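Long-range contact in D-threo-3-hydroxyaspartate dehydratase (Delftia, PDB 3WQC), which uses pyridoxal 5'-phosphate and a divalent metal ion to convert D-threo-3-hydroxyaspartate into oxaloacetate and ammonia: residues 29-37 with 244-252. Sequence-based numbering, arbitrary orientation.
Sequences RMQRNIARM and RAGVYVFFD. With PLP (pyridoxal-5'-phosphate), chain J.
Asn33 and Met37, one turn apart on helix 27-44, grip Val249 and Tyr248 in the loop that follows barrel strand 242-243 of the alanine-racemase-like TIM-barrel domain. Asn33 suits its buried place because ND2 serves two backbone carbonyls while OD1 faces a ring edge. ND2 donates to Val249 O (3.0 Å, 165° at the hydrogen), which lies in the amide plane, and also bonds Asp265 O. OD1 meets the Phe251 ring at its edge, 3.4 Å from CD2, with amide and ring planes 84° apart. With an alanine in its place, the carbonyls of Val249 and Asp265 would probably both lose this donor, and a gap is likely to open beside the Phe251 edge.

Met37 is flexible enough to drape over one face of the Tyr248 ring: CG lies over its centre, 3.8 Å from the centroid, in a CH-pi contact, and bends at chi2 and chi3 set CE against Tyr248 CB and CG, near Ala245 CB. Met30 SD instead approaches Phe250 at the ring edge, 4.0 Å from CE1. On the side of the loop turned from the helix, the backbone N atoms of Gly246 (2.6 Å to PLP O1P) and Val247 (to O3P) hold the phosphate. The Tyr248 hydroxyl shares a water with the helix: OH lies 2.6 Å from it, and the water donates to Ile34 O.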
ATOM      1  N   ARG B  29      18.329  13.792  -9.126  1.00 20.27           N
ATOM      2  CA  ARG B  29      17.080  13.884  -9.931  1.00 21.34           C
ATOM      3  C   ARG B  29      16.016  14.617  -9.149  1.00 20.15           C
ATOM      4  O   ARG B  29      15.282  15.443  -9.740  1.00 19.42           O
ATOM      5  CB  ARG B  29      16.528  12.505 -10.252  1.00 18.75           C
ATOM      6  CG  ARG B  29      17.409  11.796 -11.280  1.00 20.03           C
ATOM      7  CD  ARG B  29      16.818  10.428 -11.629  1.00 22.78           C
ATOM      8  NE  ARG B  29      17.635   9.741 -12.660  1.00 24.59           N
ATOM      9  CZ  ARG B  29      17.188   8.661 -13.324  1.00 24.66           C
ATOM     10  NH1 ARG B  29      15.924   8.161 -13.153  1.00 24.55           N
ATOM     11  NH2 ARG B  29      17.970   8.119 -14.239  1.00 28.21           N
ATOM     12  N   MET B  30      15.916  14.354  -7.836  1.00 17.30           N
ATOM     13  CA  MET B  30      14.880  15.049  -6.987  1.00 17.13           C
ATOM     14  C   MET B  30      15.164  16.581  -7.024  1.00 19.14           C
ATOM     15  O   MET B  30      14.201  17.398  -7.245  1.00 19.55           O
ATOM     16  CB  MET B  30      14.918  14.613  -5.537  1.00 17.91           C
ATOM     17  CG  MET B  30      13.838  15.252  -4.672  1.00 19.11           C
ATOM     18  SD  MET B  30      14.116  15.012  -2.917  1.00 19.07           S
ATOM     19  CE  MET B  30      15.498  16.153  -2.524  1.00 20.55           C
ATOM     20  N   GLN B  31      16.413  17.008  -6.903  1.00 20.31           N
ATOM     21  CA  GLN B  31      16.700  18.461  -6.953  1.00 19.44           C
ATOM     22  C   GLN B  31      16.386  19.073  -8.296  1.00 22.60           C
ATOM     23  O   GLN B  31      15.873  20.211  -8.337  1.00 24.41           O
ATOM     24  CB  GLN B  31      18.166  18.683  -6.641  1.00 26.93           C
ATOM     25  CG  GLN B  31      18.287  18.651  -5.151  1.00 35.55           C
ATOM     26  CD  GLN B  31      17.544  19.818  -4.386  1.00 35.88           C
ATOM     27  OE1 GLN B  31      17.341  19.663  -3.266  1.00 42.44           O
ATOM     28  NE2 GLN B  31      17.244  20.960  -5.020  1.00 44.59           N
ATOM     29  N   ARG B  32      16.600  18.352  -9.410  1.00 20.86           N
ATOM     30  CA  ARG B  32      16.244  18.866 -10.785  1.00 21.66           C
ATOM     31  C   ARG B  32      14.734  19.021 -10.821  1.00 20.57           C
ATOM     32  O   ARG B  32      14.221  19.976 -11.391  1.00 23.90           O
ATOM     33  CB  ARG B  32      16.648  17.948 -11.972  1.00 26.08           C
ATOM     34  CG  ARG B  32      18.137  18.088 -12.376  1.00 33.95           C
ATOM     35  CD  ARG B  32      18.643  16.912 -13.199  1.00 43.58           C
ATOM     36  NE  ARG B  32      19.865  16.591 -12.455  1.00 62.61           N
ATOM     37  CZ  ARG B  32      20.346  15.373 -12.194  1.00 67.31           C
ATOM     38  NH1 ARG B  32      19.745  14.282 -12.683  1.00 98.72           N
ATOM     39  NH2 ARG B  32      21.415  15.254 -11.408  1.00 58.46           N
ATOM     40  N   ASN B  33      13.975  18.058 -10.284  1.00 18.52           N
ATOM     41  CA  ASN B  33      12.476  18.169 -10.335  1.00 17.22           C
ATOM     42  C   ASN B  33      12.001  19.363  -9.508  1.00 17.44           C
ATOM     43  O   ASN B  33      11.090  20.075  -9.947  1.00 20.00           O
ATOM     44  CB  ASN B  33      11.900  16.855  -9.744  1.00 15.56           C
ATOM     45  CG  ASN B  33      12.138  15.643 -10.635  1.00 16.95           C
ATOM     46  OD1 ASN B  33      12.450  15.766 -11.845  1.00 19.81           O
ATOM     47  ND2 ASN B  33      11.997  14.426 -10.044  1.00 18.99           N
ATOM     48  N   ILE B  34      12.608  19.557  -8.343  1.00 18.00           N
ATOM     49  CA  ILE B  34      12.259  20.657  -7.422  1.00 18.16           C
ATOM     50  C   ILE B  34      12.486  21.970  -8.175  1.00 20.00           C
ATOM     51  O   ILE B  34      11.632  22.884  -8.182  1.00 20.98           O
ATOM     52  CB  ILE B  34      13.030  20.562  -6.069  1.00 18.14           C
ATOM     53  CG1 ILE B  34      12.413  19.402  -5.297  1.00 17.32           C
ATOM     54  CG2 ILE B  34      13.043  21.883  -5.320  1.00 20.78           C
ATOM     55  CD1 ILE B  34      13.129  19.092  -3.992  1.00 17.63           C
ATOM     56  N   ALA B  35      13.659  22.099  -8.775  1.00 21.46           N
ATOM     57  CA  ALA B  35      14.034  23.379  -9.480  1.00 21.66           C
ATOM     58  C   ALA B  35      13.124  23.612 -10.638  1.00 20.44           C
ATOM     59  O   ALA B  35      12.696  24.760 -10.896  1.00 26.34           O
ATOM     60  CB  ALA B  35      15.433  23.267 -10.000  1.00 24.21           C
ATOM     61  N   ARG B  36      12.821  22.555 -11.409  1.00 21.19           N
ATOM     62  CA  ARG B  36      12.000  22.727 -12.600  1.00 22.44           C
ATOM     63  C   ARG B  36      10.604  23.330 -12.223  1.00 21.21           C
ATOM     64  O   ARG B  36      10.080  24.256 -12.891  1.00 23.44           O
ATOM     65  CB  ARG B  36      11.805  21.430 -13.395  1.00 23.80           C
ATOM     66  CG  ARG B  36      10.769  21.499 -14.569  1.00 24.27           C
ATOM     67  CD  ARG B  36      10.614  20.157 -15.218  1.00 25.12           C
ATOM     68  NE  ARG B  36       9.587  20.173 -16.253  1.00 28.53           N
ATOM     69  CZ  ARG B  36       8.880  19.103 -16.679  1.00 27.70           C
ATOM     70  NH1 ARG B  36       9.180  17.888 -16.234  1.00 27.54           N
ATOM     71  NH2 ARG B  36       7.914  19.228 -17.603  1.00 31.64           N
ATOM     72  N   MET B  37       9.979  22.758 -11.209  1.00 19.80           N
ATOM     73  CA  MET B  37       8.650  23.236 -10.827  1.00 19.42           C
ATOM     74  C   MET B  37       8.730  24.616 -10.271  1.00 20.78           C
ATOM     75  O   MET B  37       7.879  25.457 -10.653  1.00 21.80           O
ATOM     76  CB  MET B  37       8.018  22.247  -9.799  1.00 19.87           C
ATOM     77  CG  MET B  37       6.562  22.617  -9.416  1.00 18.74           C
ATOM     78  SD  MET B  37       5.375  22.510 -10.800  1.00 20.16           S
ATOM     79  CE  MET B  37       5.167  20.703 -10.983  1.00 19.34           C
ATOM     80  N   ARG B 244      -0.638  24.193  -6.428  1.00 13.02           N
ATOM     81  CA  ARG B 244      -0.304  23.041  -5.585  1.00 12.05           C
ATOM     82  C   ARG B 244       0.096  21.881  -6.532  1.00 14.79           C
ATOM     83  O   ARG B 244      -0.640  21.525  -7.469  1.00 16.64           O
ATOM     84  CB  ARG B 244      -1.587  22.591  -4.799  1.00 12.87           C
ATOM     85  CG  ARG B 244      -2.128  23.793  -3.982  1.00 13.48           C
ATOM     86  CD  ARG B 244      -3.301  23.341  -3.057  1.00 12.39           C
ATOM     87  NE  ARG B 244      -4.181  22.386  -3.767  1.00 11.33           N
ATOM     88  CZ  ARG B 244      -4.983  22.687  -4.807  1.00 12.15           C
ATOM     89  NH1 ARG B 244      -5.257  23.979  -5.097  1.00 13.00           N
ATOM     90  NH2 ARG B 244      -5.540  21.722  -5.543  1.00 13.93           N
ATOM     91  N   ALA B 245       1.220  21.266  -6.231  1.00 14.50           N
ATOM     92  CA  ALA B 245       1.644  20.065  -7.020  1.00 13.69           C
ATOM     93  C   ALA B 245       2.499  19.259  -6.050  1.00 13.43           C
ATOM     94  O   ALA B 245       3.129  19.820  -5.135  1.00 13.37           O
ATOM     95  CB  ALA B 245       2.550  20.475  -8.199  1.00 15.32           C
ATOM     96  N   GLY B 246       2.403  17.948  -6.190  1.00 13.78           N
ATOM     97  CA  GLY B 246       3.134  17.067  -5.219  1.00 15.44           C
ATOM     98  C   GLY B 246       3.955  15.994  -5.912  1.00 12.88           C
ATOM     99  O   GLY B 246       5.121  15.804  -5.515  1.00 14.50           O
ATOM    100  N   VAL B 247       3.381  15.213  -6.831  1.00 12.25           N
ATOM    101  CA  VAL B 247       4.087  13.986  -7.301  1.00 12.46           C
ATOM    102  C   VAL B 247       5.321  14.407  -8.074  1.00 13.81           C
ATOM    103  O   VAL B 247       6.264  13.598  -8.161  1.00 14.36           O
ATOM    104  CB  VAL B 247       3.186  13.057  -8.128  1.00 13.20           C
ATOM    105  CG1 VAL B 247       2.799  13.666  -9.510  1.00 14.94           C
ATOM    106  CG2 VAL B 247       3.825  11.668  -8.225  1.00 15.31           C
ATOM    107  N   TYR B 248       5.350  15.610  -8.646  1.00 13.76           N
ATOM    108  CA  TYR B 248       6.517  16.073  -9.432  1.00 13.73           C
ATOM    109  C   TYR B 248       7.837  15.922  -8.679  1.00 13.72           C
ATOM    110  O   TYR B 248       8.898  15.897  -9.329  1.00 17.32           O
ATOM    111  CB  TYR B 248       6.311  17.568  -9.839  1.00 14.24           C
ATOM    112  CG  TYR B 248       6.681  18.476  -8.682  1.00 14.88           C
ATOM    113  CD1 TYR B 248       5.782  18.777  -7.637  1.00 13.98           C
ATOM    114  CD2 TYR B 248       7.983  19.059  -8.592  1.00 14.61           C
ATOM    115  CE1 TYR B 248       6.146  19.550  -6.548  1.00 16.06           C
ATOM    116  CE2 TYR B 248       8.352  19.789  -7.496  1.00 16.59           C
ATOM    117  CZ  TYR B 248       7.453  20.108  -6.508  1.00 12.52           C
ATOM    118  OH  TYR B 248       7.811  20.881  -5.433  1.00 16.34           O
ATOM    119  N   VAL B 249       7.856  15.967  -7.362  1.00 14.19           N
ATOM    120  CA  VAL B 249       9.094  15.938  -6.631  1.00 14.92           C
ATOM    121  C   VAL B 249       9.897  14.692  -7.026  1.00 14.12           C
ATOM    122  O   VAL B 249      11.178  14.769  -7.140  1.00 16.07           O
ATOM    123  CB  VAL B 249       8.873  16.103  -5.084  1.00 15.14           C
ATOM    124  CG1 VAL B 249       8.168  14.876  -4.437  1.00 15.39           C
ATOM    125  CG2 VAL B 249      10.197  16.380  -4.337  1.00 18.13           C
ATOM    126  N   PHE B 250       9.173  13.578  -7.236  1.00 14.86           N
ATOM    127  CA  PHE B 250       9.826  12.349  -7.715  1.00 13.13           C
ATOM    128  C   PHE B 250       9.513  11.963  -9.130  1.00 15.16           C
ATOM    129  O   PHE B 250      10.326  11.268  -9.794  1.00 17.20           O
ATOM    130  CB  PHE B 250       9.456  11.132  -6.794  1.00 14.49           C
ATOM    131  CG  PHE B 250       9.798  11.365  -5.327  1.00 13.86           C
ATOM    132  CD1 PHE B 250      10.990  12.063  -4.912  1.00 14.44           C
ATOM    133  CD2 PHE B 250       8.967  10.815  -4.347  1.00 14.74           C
ATOM    134  CE1 PHE B 250      11.303  12.219  -3.537  1.00 15.39           C
ATOM    135  CE2 PHE B 250       9.304  10.946  -2.988  1.00 16.18           C
ATOM    136  CZ  PHE B 250      10.435  11.665  -2.583  1.00 14.37           C
ATOM    137  N   PHE B 251       8.306  12.281  -9.622  1.00 15.09           N
ATOM    138  CA  PHE B 251       7.737  11.706 -10.810  1.00 13.24           C
ATOM    139  C   PHE B 251       7.590  10.174 -10.717  1.00 15.14           C
ATOM    140  O   PHE B 251       7.949   9.588  -9.673  1.00 15.41           O
ATOM    141  CB  PHE B 251       8.474  12.135 -12.146  1.00 15.72           C
ATOM    142  CG  PHE B 251       8.282  13.597 -12.470  1.00 15.20           C
ATOM    143  CD1 PHE B 251       6.985  14.072 -12.769  1.00 16.90           C
ATOM    144  CD2 PHE B 251       9.372  14.468 -12.536  1.00 18.03           C
ATOM    145  CE1 PHE B 251       6.795  15.408 -13.197  1.00 17.44           C
ATOM    146  CE2 PHE B 251       9.179  15.823 -12.928  1.00 18.32           C
ATOM    147  CZ  PHE B 251       7.890  16.257 -13.266  1.00 18.43           C
ATOM    148  N   ASP B 252       7.029   9.580 -11.759  1.00 15.63           N
ATOM    149  CA  ASP B 252       6.736   8.163 -11.812  1.00 13.93           C
ATOM    150  C   ASP B 252       6.331   7.789 -13.196  1.00 14.66           C
ATOM    151  O   ASP B 252       6.370   8.664 -14.121  1.00 16.29           O
ATOM    152  CB  ASP B 252       5.710   7.757 -10.719  1.00 15.97           C
ATOM    153  CG  ASP B 252       4.359   8.473 -10.887  1.00 16.19           C
ATOM    154  OD1 ASP B 252       4.032   8.803 -12.066  1.00 17.25           O
ATOM    155  OD2 ASP B 252       3.646   8.702  -9.882  1.00 14.88           O
TER
HETATM  156  N1  PLP J 402      -4.208  19.264  -4.684  1.00 12.46           N
HETATM  157  C2  PLP J 402      -4.973  18.326  -4.089  1.00 11.46           C
HETATM  158  C2A PLP J 402      -6.278  18.701  -3.424  1.00 13.68           C
HETATM  159  C3  PLP J 402      -4.515  16.957  -4.085  1.00 12.81           C
HETATM  160  O3  PLP J 402      -5.255  16.042  -3.478  1.00 15.43           O
HETATM  161  C4  PLP J 402      -3.270  16.660  -4.744  1.00 13.72           C
HETATM  162  C4A PLP J 402      -2.790  15.317  -4.710  1.00 21.05           C
HETATM  163  C5  PLP J 402      -2.529  17.721  -5.345  1.00 12.50           C
HETATM  164  C6  PLP J 402      -3.081  19.010  -5.353  1.00 12.80           C
HETATM  165  C5A PLP J 402      -1.222  17.459  -6.051  1.00 16.46           C
HETATM  166  O4P PLP J 402      -1.496  16.659  -7.293  1.00 15.07           O
HETATM  167  P   PLP J 402      -0.243  15.931  -7.975  1.00 13.99           P
HETATM  168  O1P PLP J 402       0.786  16.996  -8.042  1.00 17.22           O
HETATM  169  O2P PLP J 402      -0.768  15.552  -9.315  1.00 15.05           O
HETATM  170  O3P PLP J 402       0.212  14.822  -7.117  1.00 19.34           O
HETATM  171  O   HOH W   1       9.662  22.580  -6.103  1.00 19.46           O